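Local structure of OR486 (Synthetic construct, 4R80) at residues 27-32 against 43-48; 36-41 against 59-64; 55-60 against 69-74. The protein has no known biological function, being a de novo designed beta-sheet protein built to adopt the cystatin fold. One frame throughout, in Å; residues are numbered along the deposited sequence.

Contact 1. Residues 27-32 against 43-48; sequences KVQVRR and ELEITE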
loop_
_atom_site.group_PDB
_atom_site.type_symbol
_atom_site.label_atom_id
_atom_site.label_comp_id
_atom_site.label_asym_id
_atom_site.label_seq_id
_atom_site.Cartn_x
_atom_site.Cartn_y
_atom_site.Cartn_z
ATOM N N LYS A 27 -0.706 11.898 6.774
ATOM C CA LYS A 27 -1.157 10.754 7.558
ATOM C C LYS A 27 -1.792 9.708 6.651
ATOM O O LYS A 27 -2.781 9.979 5.973
ATOM C CB LYS A 27 -2.118 11.175 8.675
ATOM C CG LYS A 27 -1.433 11.615 9.974
ATOM C CD LYS A 27 -0.425 12.732 9.775
ATOM C CE LYS A 27 0.432 12.920 11.013
ATOM N NZ LYS A 27 1.401 14.043 10.853
ATOM N N VAL A 28 -1.221 8.509 6.655
ATOM C CA VAL A 28 -1.630 7.459 5.735
ATOM C C VAL A 28 -2.322 6.315 6.467
ATOM O O VAL A 28 -1.754 5.720 7.382
ATOM C CB VAL A 28 -0.422 6.892 4.972
ATOM C CG1 VAL A 28 -0.877 5.842 3.983
ATOM C CG2 VAL A 28 0.332 8.008 4.262
ATOM N N GLN A 29 -3.550 6.012 6.061
ATOM C CA GLN A 29 -4.279 4.888 6.637
ATOM C C GLN A 29 -4.492 3.787 5.599
ATOM O O GLN A 29 -4.750 4.061 4.428
ATOM C CB GLN A 29 -5.620 5.349 7.222
ATOM C CG GLN A 29 -6.658 5.756 6.185
ATOM C CD GLN A 29 -8.082 5.592 6.683
ATOM O OE1 GLN A 29 -8.314 5.116 7.794
ATOM N NE2 GLN A 29 -9.046 5.982 5.856
ATOM N N VAL A 30 -4.368 2.540 6.041
ATOM C CA VAL A 30 -4.592 1.390 5.175
ATOM C C VAL A 30 -6.006 0.866 5.378
ATOM O O VAL A 30 -6.407 0.567 6.501
ATOM C CB VAL A 30 -3.589 0.259 5.466
ATOM C CG1 VAL A 30 -3.856 -0.934 4.561
ATOM C CG2 VAL A 30 -2.164 0.756 5.291
ATOM N N ARG A 31 -6.758 0.750 4.288
ATOM C CA ARG A 31 -8.161 0.369 4.390
ATOM C C ARG A 31 -8.419 -1.096 4.064
ATOM O O ARG A 31 -9.350 -1.697 4.600
ATOM C CB ARG A 31 -9.030 1.259 3.500
ATOM C CG ARG A 31 -9.066 2.711 3.934
ATOM C CD ARG A 31 -10.159 3.468 3.203
ATOM N NE ARG A 31 -11.485 2.914 3.468
ATOM C CZ ARG A 31 -12.244 3.256 4.504
ATOM N NH1 ARG A 31 -11.810 4.151 5.382
ATOM N NH2 ARG A 31 -13.438 2.701 4.667
ATOM N N ARG A 32 -7.603 -1.670 3.189
ATOM C CA ARG A 32 -7.774 -3.074 2.835
ATOM C C ARG A 32 -6.499 -3.698 2.286
ATOM O O ARG A 32 -5.772 -3.082 1.506
ATOM C CB ARG A 32 -8.928 -3.257 1.845
ATOM C CG ARG A 32 -9.514 -4.661 1.851
ATOM C CD ARG A 32 -10.687 -4.784 0.895
ATOM N NE ARG A 32 -10.267 -5.166 -0.448
ATOM C CZ ARG A 32 -10.226 -6.420 -0.886
ATOM N NH1 ARG A 32 -10.582 -7.416 -0.085
ATOM N NH2 ARG A 32 -9.831 -6.680 -2.124
ATOM N N GLU A 43 -4.734 -1.145 -0.314
ATOM C CA GLU A 43 -5.485 0.077 -0.560
ATOM C C GLU A 43 -5.268 1.060 0.585
ATOM O O GLU A 43 -5.510 0.734 1.747
ATOM C CB GLU A 43 -6.970 -0.258 -0.692
ATOM C CG GLU A 43 -7.276 -1.206 -1.841
ATOM C CD GLU A 43 -8.731 -1.628 -1.883
ATOM O OE1 GLU A 43 -9.596 -0.842 -1.442
ATOM O OE2 GLU A 43 -9.007 -2.758 -2.340
ATOM N N LEU A 44 -4.814 2.266 0.255
ATOM C CA LEU A 44 -4.558 3.284 1.266
ATOM C C LEU A 44 -5.276 4.575 0.903
ATOM O O LEU A 44 -5.545 4.842 -0.268
ATOM C CB LEU A 44 -3.054 3.546 1.416
ATOM C CG LEU A 44 -2.138 2.334 1.601
ATOM C CD1 LEU A 44 -1.696 1.840 0.251
ATOM C CD2 LEU A 44 -0.927 2.670 2.450
ATOM N N GLU A 45 -5.586 5.377 1.923
ATOM C CA GLU A 45 -6.271 6.646 1.723
ATOM C C GLU A 45 -5.546 7.785 2.431
ATOM O O GLU A 45 -5.135 7.658 3.581
ATOM C CB GLU A 45 -7.717 6.553 2.223
ATOM C CG GLU A 45 -8.533 7.827 2.021
ATOM C CD GLU A 45 -10.005 7.639 2.329
ATOM O OE1 GLU A 45 -10.425 6.483 2.529
ATOM O OE2 GLU A 45 -10.742 8.645 2.370
ATOM N N ILE A 46 -5.397 8.905 1.725
ATOM C CA ILE A 46 -4.817 10.119 2.287
ATOM C C ILE A 46 -5.846 11.248 2.295
ATOM O O ILE A 46 -6.540 11.473 1.304
ATOM C CB ILE A 46 -3.565 10.567 1.500
ATOM C CG1 ILE A 46 -2.493 9.475 1.525
ATOM C CG2 ILE A 46 -2.993 11.856 2.066
ATOM C CD1 ILE A 46 -1.193 9.888 0.880
ATOM N N THR A 47 -5.939 11.958 3.418
ATOM C CA THR A 47 -6.862 13.082 3.535
ATOM C C THR A 47 -6.154 14.289 4.137
ATOM O O THR A 47 -5.985 14.397 5.349
ATOM C CB THR A 47 -8.097 12.737 4.396
ATOM O OG1 THR A 47 -8.821 11.663 3.784
ATOM C CG2 THR A 47 -9.016 13.948 4.522
ATOM N N GLU A 48 -5.728 15.199 3.261
ATOM C CA GLU A 48 -4.984 16.382 3.669
ATOM C C GLU A 48 -5.274 17.557 2.738
ATOM O O GLU A 48 -5.498 17.366 1.541
ATOM C CB GLU A 48 -3.479 16.111 3.710
ATOM C CG GLU A 48 -2.878 15.734 2.366
ATOM C CD GLU A 48 -1.403 15.393 2.463
ATOM O OE1 GLU A 48 -0.834 15.521 3.565
ATOM O OE2 GLU A 48 -0.815 14.991 1.436
#

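Contact 2. Residues 36-41 against 59-64; sequences QGNTIR and VEKQGN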
loop_
_atom_site.group_PDB
_atom_site.type_symbol
_atom_site.label_atom_id
_atom_site.label_comp_id
_atom_site.label_asym_id
_atom_site.label_seq_id
_atom_site.Cartn_x
_atom_site.Cartn_y
_atom_site.Cartn_z
ATOM N N GLN A 36 -3.440 -12.273 -3.675
ATOM C CA GLN A 36 -3.776 -13.121 -4.810
ATOM C C GLN A 36 -2.500 -13.772 -5.333
ATOM O O GLN A 36 -1.779 -13.186 -6.138
ATOM C CB GLN A 36 -4.433 -12.293 -5.915
ATOM C CG GLN A 36 -4.883 -13.101 -7.119
ATOM C CD GLN A 36 -5.285 -12.229 -8.292
ATOM O OE1 GLN A 36 -5.085 -11.015 -8.276
ATOM N NE2 GLN A 36 -5.855 -12.847 -9.321
ATOM N N GLY A 37 -2.222 -14.983 -4.859
ATOM C CA GLY A 37 -1.006 -15.684 -5.228
ATOM C C GLY A 37 0.193 -15.075 -4.528
ATOM O O GLY A 37 0.227 -15.000 -3.303
ATOM N N ASN A 38 1.178 -14.634 -5.304
ATOM C CA ASN A 38 2.336 -13.949 -4.740
ATOM C C ASN A 38 2.202 -12.435 -4.868
ATOM O O ASN A 38 3.151 -11.690 -4.621
ATOM C CB ASN A 38 3.634 -14.433 -5.389
ATOM C CG ASN A 38 3.958 -15.874 -5.040
ATOM O OD1 ASN A 38 3.635 -16.348 -3.951
ATOM N ND2 ASN A 38 4.602 -16.575 -5.965
ATOM N N THR A 39 1.015 -11.988 -5.268
ATOM C CA THR A 39 0.744 -10.565 -5.422
ATOM C C THR A 39 -0.223 -10.087 -4.345
ATOM O O THR A 39 -1.291 -10.667 -4.158
ATOM C CB THR A 39 0.142 -10.264 -6.808
ATOM O OG1 THR A 39 1.116 -10.535 -7.824
ATOM C CG2 THR A 39 -0.299 -8.811 -6.901
ATOM N N ILE A 40 0.155 -9.028 -3.636
ATOM C CA ILE A 40 -0.712 -8.456 -2.613
ATOM C C ILE A 40 -1.094 -7.012 -2.933
ATOM O O ILE A 40 -0.240 -6.178 -3.235
ATOM C CB ILE A 40 -0.070 -8.539 -1.213
ATOM C CG1 ILE A 40 0.437 -9.959 -0.952
ATOM C CG2 ILE A 40 -1.071 -8.145 -0.141
ATOM C CD1 ILE A 40 0.834 -10.221 0.481
ATOM N N ARG A 41 -2.390 -6.728 -2.859
ATOM C CA ARG A 41 -2.914 -5.406 -3.172
ATOM C C ARG A 41 -3.289 -4.653 -1.903
ATOM O O ARG A 41 -4.127 -5.106 -1.126
ATOM C CB ARG A 41 -4.121 -5.509 -4.106
ATOM C CG ARG A 41 -3.786 -5.999 -5.505
ATOM C CD ARG A 41 -5.025 -6.042 -6.384
ATOM N NE ARG A 41 -4.710 -6.406 -7.762
ATOM C CZ ARG A 41 -4.702 -7.652 -8.223
ATOM N NH1 ARG A 41 -4.992 -8.662 -7.415
ATOM N NH2 ARG A 41 -4.403 -7.889 -9.494
ATOM N N VAL A 59 2.021 -5.047 -4.258
ATOM C CA VAL A 59 3.276 -5.568 -3.727
ATOM C C VAL A 59 3.473 -7.006 -4.190
ATOM O O VAL A 59 2.558 -7.826 -4.115
ATOM C CB VAL A 59 3.292 -5.527 -2.188
ATOM C CG1 VAL A 59 4.636 -5.997 -1.656
ATOM C CG2 VAL A 59 2.973 -4.120 -1.691
ATOM N N GLU A 60 4.675 -7.306 -4.689
ATOM C CA GLU A 60 4.983 -8.645 -5.178
ATOM C C GLU A 60 5.988 -9.388 -4.301
ATOM O O GLU A 60 7.023 -8.842 -3.920
ATOM C CB GLU A 60 5.488 -8.583 -6.620
ATOM C CG GLU A 60 5.781 -9.944 -7.235
ATOM C CD GLU A 60 4.540 -10.817 -7.367
ATOM O OE1 GLU A 60 3.424 -10.266 -7.475
ATOM O OE2 GLU A 60 4.683 -12.058 -7.366
ATOM N N LYS A 61 5.673 -10.647 -3.992
ATOM C CA LYS A 61 6.578 -11.518 -3.252
ATOM C C LYS A 61 7.426 -12.357 -4.201
ATOM O O LYS A 61 6.904 -13.201 -4.931
ATOM C CB LYS A 61 5.782 -12.448 -2.330
ATOM C CG LYS A 61 6.584 -13.614 -1.766
ATOM C CD LYS A 61 5.685 -14.599 -1.022
ATOM C CE LYS A 61 6.473 -15.787 -0.478
ATOM N NZ LYS A 61 7.534 -15.371 0.476
ATOM N N GLN A 62 8.732 -12.120 -4.188
ATOM C CA GLN A 62 9.661 -12.865 -5.031
ATOM C C GLN A 62 10.671 -13.579 -4.145
ATOM O O GLN A 62 11.622 -12.969 -3.659
ATOM C CB GLN A 62 10.374 -11.940 -6.018
ATOM C CG GLN A 62 11.355 -12.653 -6.944
ATOM C CD GLN A 62 10.668 -13.545 -7.965
ATOM O OE1 GLN A 62 10.426 -13.133 -9.100
ATOM N NE2 GLN A 62 10.358 -14.775 -7.569
ATOM N N GLY A 63 10.455 -14.873 -3.933
ATOM C CA GLY A 63 11.250 -15.626 -2.982
ATOM C C GLY A 63 10.812 -15.251 -1.580
ATOM O O GLY A 63 9.855 -15.817 -1.051
ATOM N N ASN A 64 11.506 -14.292 -0.978
ATOM C CA ASN A 64 11.081 -13.750 0.308
ATOM C C ASN A 64 11.256 -12.235 0.391
ATOM O O ASN A 64 11.292 -11.663 1.481
ATOM C CB ASN A 64 11.808 -14.427 1.468
ATOM C CG ASN A 64 11.037 -14.324 2.769
ATOM O OD1 ASN A 64 9.806 -14.337 2.775
ATOM N ND2 ASN A 64 11.755 -14.180 3.872
#

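Contact 3. Residues 55-60 against 69-74; sequences ITVEVE and KRITET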
loop_
_atom_site.group_PDB
_atom_site.type_symbol
_atom_site.label_atom_id
_atom_site.label_comp_id
_atom_site.label_asym_id
_atom_site.label_seq_id
_atom_site.Cartn_x
_atom_site.Cartn_y
_atom_site.Cartn_z
ATOM N N ILE A 55 -5.315 5.411 -2.861
ATOM C CA ILE A 55 -4.097 4.807 -3.382
ATOM C C ILE A 55 -4.151 3.285 -3.365
ATOM O O ILE A 55 -4.485 2.676 -2.348
ATOM C CB ILE A 55 -2.867 5.253 -2.567
ATOM C CG1 ILE A 55 -2.845 6.776 -2.418
ATOM C CG2 ILE A 55 -1.585 4.738 -3.206
ATOM C CD1 ILE A 55 -1.617 7.305 -1.716
ATOM N N THR A 56 -3.836 2.680 -4.505
ATOM C CA THR A 56 -3.706 1.232 -4.602
ATOM C C THR A 56 -2.279 0.859 -4.990
ATOM O O THR A 56 -1.805 1.230 -6.062
ATOM C CB THR A 56 -4.680 0.647 -5.638
ATOM O OG1 THR A 56 -6.029 0.923 -5.242
ATOM C CG2 THR A 56 -4.488 -0.857 -5.759
ATOM N N VAL A 57 -1.595 0.138 -4.110
ATOM C CA VAL A 57 -0.235 -0.319 -4.386
ATOM C C VAL A 57 -0.142 -1.841 -4.460
ATOM O O VAL A 57 -0.555 -2.549 -3.539
ATOM C CB VAL A 57 0.766 0.222 -3.355
ATOM C CG1 VAL A 57 0.182 0.113 -1.985
ATOM C CG2 VAL A 57 2.087 -0.527 -3.440
ATOM N N GLU A 58 0.385 -2.338 -5.573
ATOM C CA GLU A 58 0.603 -3.767 -5.759
ATOM C C GLU A 58 1.989 -4.208 -5.290
ATOM O O GLU A 58 3.003 -3.788 -5.844
ATOM C CB GLU A 58 0.387 -4.156 -7.220
ATOM C CG GLU A 58 -1.012 -3.869 -7.722
ATOM C CD GLU A 58 -1.200 -4.269 -9.170
ATOM O OE1 GLU A 58 -0.221 -4.737 -9.790
ATOM O OE2 GLU A 58 -2.326 -4.113 -9.687
ATOM N N VAL A 59 2.021 -5.047 -4.258
ATOM C CA VAL A 59 3.276 -5.568 -3.727
ATOM C C VAL A 59 3.473 -7.006 -4.190
ATOM O O VAL A 59 2.558 -7.826 -4.115
ATOM C CB VAL A 59 3.292 -5.527 -2.188
ATOM C CG1 VAL A 59 4.636 -5.997 -1.656
ATOM C CG2 VAL A 59 2.973 -4.120 -1.691
ATOM N N GLU A 60 4.675 -7.306 -4.689
ATOM C CA GLU A 60 4.983 -8.645 -5.178
ATOM C C GLU A 60 5.988 -9.388 -4.301
ATOM O O GLU A 60 7.023 -8.842 -3.920
ATOM C CB GLU A 60 5.488 -8.583 -6.620
ATOM C CG GLU A 60 5.781 -9.944 -7.235
ATOM C CD GLU A 60 4.540 -10.817 -7.367
ATOM O OE1 GLU A 60 3.424 -10.266 -7.475
ATOM O OE2 GLU A 60 4.683 -12.058 -7.366
ATOM N N LYS A 69 5.410 -2.988 -7.132
ATOM C CA LYS A 69 5.491 -3.121 -8.583
ATOM C C LYS A 69 4.582 -2.132 -9.307
ATOM O O LYS A 69 4.891 -1.697 -10.416
ATOM C CB LYS A 69 5.176 -4.557 -9.019
ATOM C CG LYS A 69 6.311 -5.544 -8.778
ATOM C CD LYS A 69 7.412 -5.408 -9.822
ATOM C CE LYS A 69 7.101 -6.224 -11.071
ATOM N NZ LYS A 69 8.182 -6.126 -12.095
ATOM N N ARG A 70 3.470 -1.769 -8.674
ATOM C CA ARG A 70 2.517 -0.837 -9.276
ATOM C C ARG A 70 1.847 0.062 -8.235
ATOM O O ARG A 70 1.424 -0.403 -7.176
ATOM C CB ARG A 70 1.461 -1.589 -10.094
ATOM C CG ARG A 70 1.971 -2.151 -11.419
ATOM C CD ARG A 70 0.878 -2.884 -12.176
ATOM N NE ARG A 70 -0.246 -2.008 -12.491
ATOM C CZ ARG A 70 -0.426 -1.417 -13.670
ATOM N NH1 ARG A 70 0.443 -1.613 -14.652
ATOM N NH2 ARG A 70 -1.480 -0.637 -13.863
ATOM N N ILE A 71 1.758 1.353 -8.546
ATOM C CA ILE A 71 1.105 2.324 -7.671
ATOM C C ILE A 71 0.078 3.145 -8.442
ATOM O O ILE A 71 0.402 3.761 -9.457
ATOM C CB ILE A 71 2.126 3.294 -7.044
ATOM C CG1 ILE A 71 3.203 2.526 -6.278
ATOM C CG2 ILE A 71 1.425 4.289 -6.130
ATOM C CD1 ILE A 71 4.272 3.413 -5.687
ATOM N N THR A 72 -1.161 3.155 -7.958
ATOM C CA THR A 72 -2.221 3.920 -8.607
ATOM C C THR A 72 -2.879 4.930 -7.666
ATOM O O THR A 72 -3.436 4.559 -6.633
ATOM C CB THR A 72 -3.306 2.994 -9.189
ATOM O OG1 THR A 72 -2.715 2.097 -10.139
ATOM C CG2 THR A 72 -4.392 3.807 -9.876
ATOM N N GLU A 73 -2.805 6.207 -8.031
ATOM C CA GLU A 73 -3.399 7.279 -7.232
ATOM C C GLU A 73 -4.513 8.019 -7.964
ATOM O O GLU A 73 -4.421 8.285 -9.158
ATOM C CB GLU A 73 -2.342 8.275 -6.747
ATOM C CG GLU A 73 -1.551 7.807 -5.543
ATOM C CD GLU A 73 -0.578 8.856 -5.042
ATOM O OE1 GLU A 73 0.635 8.568 -4.984
ATOM O OE2 GLU A 73 -1.032 9.965 -4.685
ATOM N N THR A 74 -5.569 8.349 -7.226
ATOM C CA THR A 74 -6.675 9.137 -7.750
ATOM C C THR A 74 -7.045 10.225 -6.749
ATOM O O THR A 74 -7.347 9.935 -5.591
ATOM C CB THR A 74 -7.912 8.271 -8.038
ATOM O OG1 THR A 74 -8.264 7.532 -6.861
ATOM C CG2 THR A 74 -7.632 7.304 -9.172
HETATM O O HOH W 1 -1.786 -0.023 -8.317
#

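Contact 1. Residues 27-32 against 43-48
L44 brings one methyl, CD2, against two valines of the edge strand: it lies 3.5 Å from CG1 of V28 and 3.6 Å from CG2 of V30. This is the tight part of the contact between 27-32 and 43-48. V30 and L44 run side by side in the same direction, while V28 lies at a slant to L44 and to I46. With chi1 of V28 at -178°, CG1 sits beside its carbonyl carbon and faces L44, and CG2 sits beside the backbone N, 4.2 Å from CD1 of I46.

The backbone is joined more unevenly. E45 N donates to Q29 O at 3.0 Å, but the return bond from Q29 N to E45 O is weak. Further on, R31 and R32 both face E43, a classic beta bulge: R31 N reaches E43 O at 2.8 Å, R32 N adds a weak bond to the same oxygen, and E43 N donates to R32 O.

The polar face, carrying Q29, R32, E43 and E45, is much looser. NE of R32 meets OE2 of E43 at 3.3 Å, almost straight (170°) and in the guanidinium plane, yet the bond is weak, and the two flat groups are turned 66° apart. R31 lies alongside E45 with its CD methylene 3.1 Å from E45 OE1; NE of R31 is 3.8 Å from that oxygen, which stands well off the guanidinium plane, a long salt bridge in which no N-H points at the oxygen and the attraction is one of charge.

Helix 4-22 covers the apolar face, I19 and L20 touching V28, I19 touching I46, and K12 touching V30. On the far side of 39-48, strand 51-62 bonds to L44 and I46 through its backbone; strand 28-36 is an outermost strand of the sheet within the chain.

Contact 2. Residues 36-41 against 59-64
V59 opens the pairing with I40 through two backbone bonds: V59 N to I40 O and I40 N to V59 O, both 2.7 Å. This is an antiparallel hydrogen-bonded pair, and both side chains point to the face where A11 of helix 4-22 touches them.

E60 follows opposite T39 in a non-hydrogen-bonded pair. Its chain bends at chi2 (64°), which turns the carboxylate toward N38 and T39. OE1 is modelled 2.3 Å from OG1 of T39; a hydrogen bond is indicated, but so short a distance makes the exact placement of the carboxylate doubtful.

K61 N then donates to N38 O at 2.8 Å and 174°, the last backbone bond between the two segments. The K61 side chain passes N38 with CD 4.0 Å from OD1, and its amine end then leads away, NZ bonding to G63 O at 2.8 Å.

Across from this end, Q36 to T39 form a type II' beta turn with G37 at positive phi, and R41 NH1 bonds to Q36 OE1 in the plane of both groups. The contact thus pairs the open ends of the hairpin of strands 39-48 and 51-62, where each strand turns into its other neighbour, within the four-stranded antiparallel meander backed by helix 4-22, the designed cystatin fold.

Contact 3. Residues 55-60 against 69-74
E58 and R70 lie side by side and point the same way, their carboxylate and guanidinium planes 39° apart. Both carry CG anti to the carbonyl carbon (chi1 -61° and -74°), which sends the two chains off in the same sense before R70 bends at chi3. OE1 of E58 rests against the CD methylene of R70 at 3.2 Å and approaches the guanidinium at its edge, but NE is 3.8 Å from OE1, a long salt bridge. The other oxygen, OE2, makes a long, weak ion pair with NE of R41, so E58 has a second partner.

On the other face, I55 and E73 are likewise aligned: CG of E73 packs 3.5 Å from CG1 of I55, so the glutamate contributes its aliphatic part. I71 joins them, its CG2 being 4.2 Å from CG2 of I55, and its CG1 also lies near CG2 of V57. I19, A15 and K18 of helix 4-22 touch I55, V57 and I71 respectively.

T56 and T72 form a hydrogen-bonded pair by mutual backbone bonds. A water on the face of E58 and R70 bridges the pair, donating to T56 O at 2.6 Å and lying 2.9 Å from T72 OG1.

Toward K69 the register slips. R70 O accepts from E58 N at 2.7 Å, whereas E58 O accepts from K69 N at 2.8 Å, so K69 and R70 both face one residue. That is a classic beta bulge, here set in the hairpin of strands 51-62 and 65-76 within the helix-backed antiparallel sheet of the cystatin fold.

The three contacts sample successive strand pairs of one antiparallel sheet. Contacts 1 and 2 both use strand 39-48 but lie on opposite sides of the chain's centre, about 21 Å apart between their centres. Contact 3 is about 12 Å from contact 1 and 13 Å from contact 2, centre to centre. It meets contact 1 through a probable hydrogen bond, L44 N to I55 O at 2.7 Å, and through packing of L44 CD1 on V57 CG1 at 3.4 Å. With contact 2 it shares V59 and E60. Contacts 1 and 3 each carry a classic bulge, one in each outer strand. No ligand or active site is known to which they could be related.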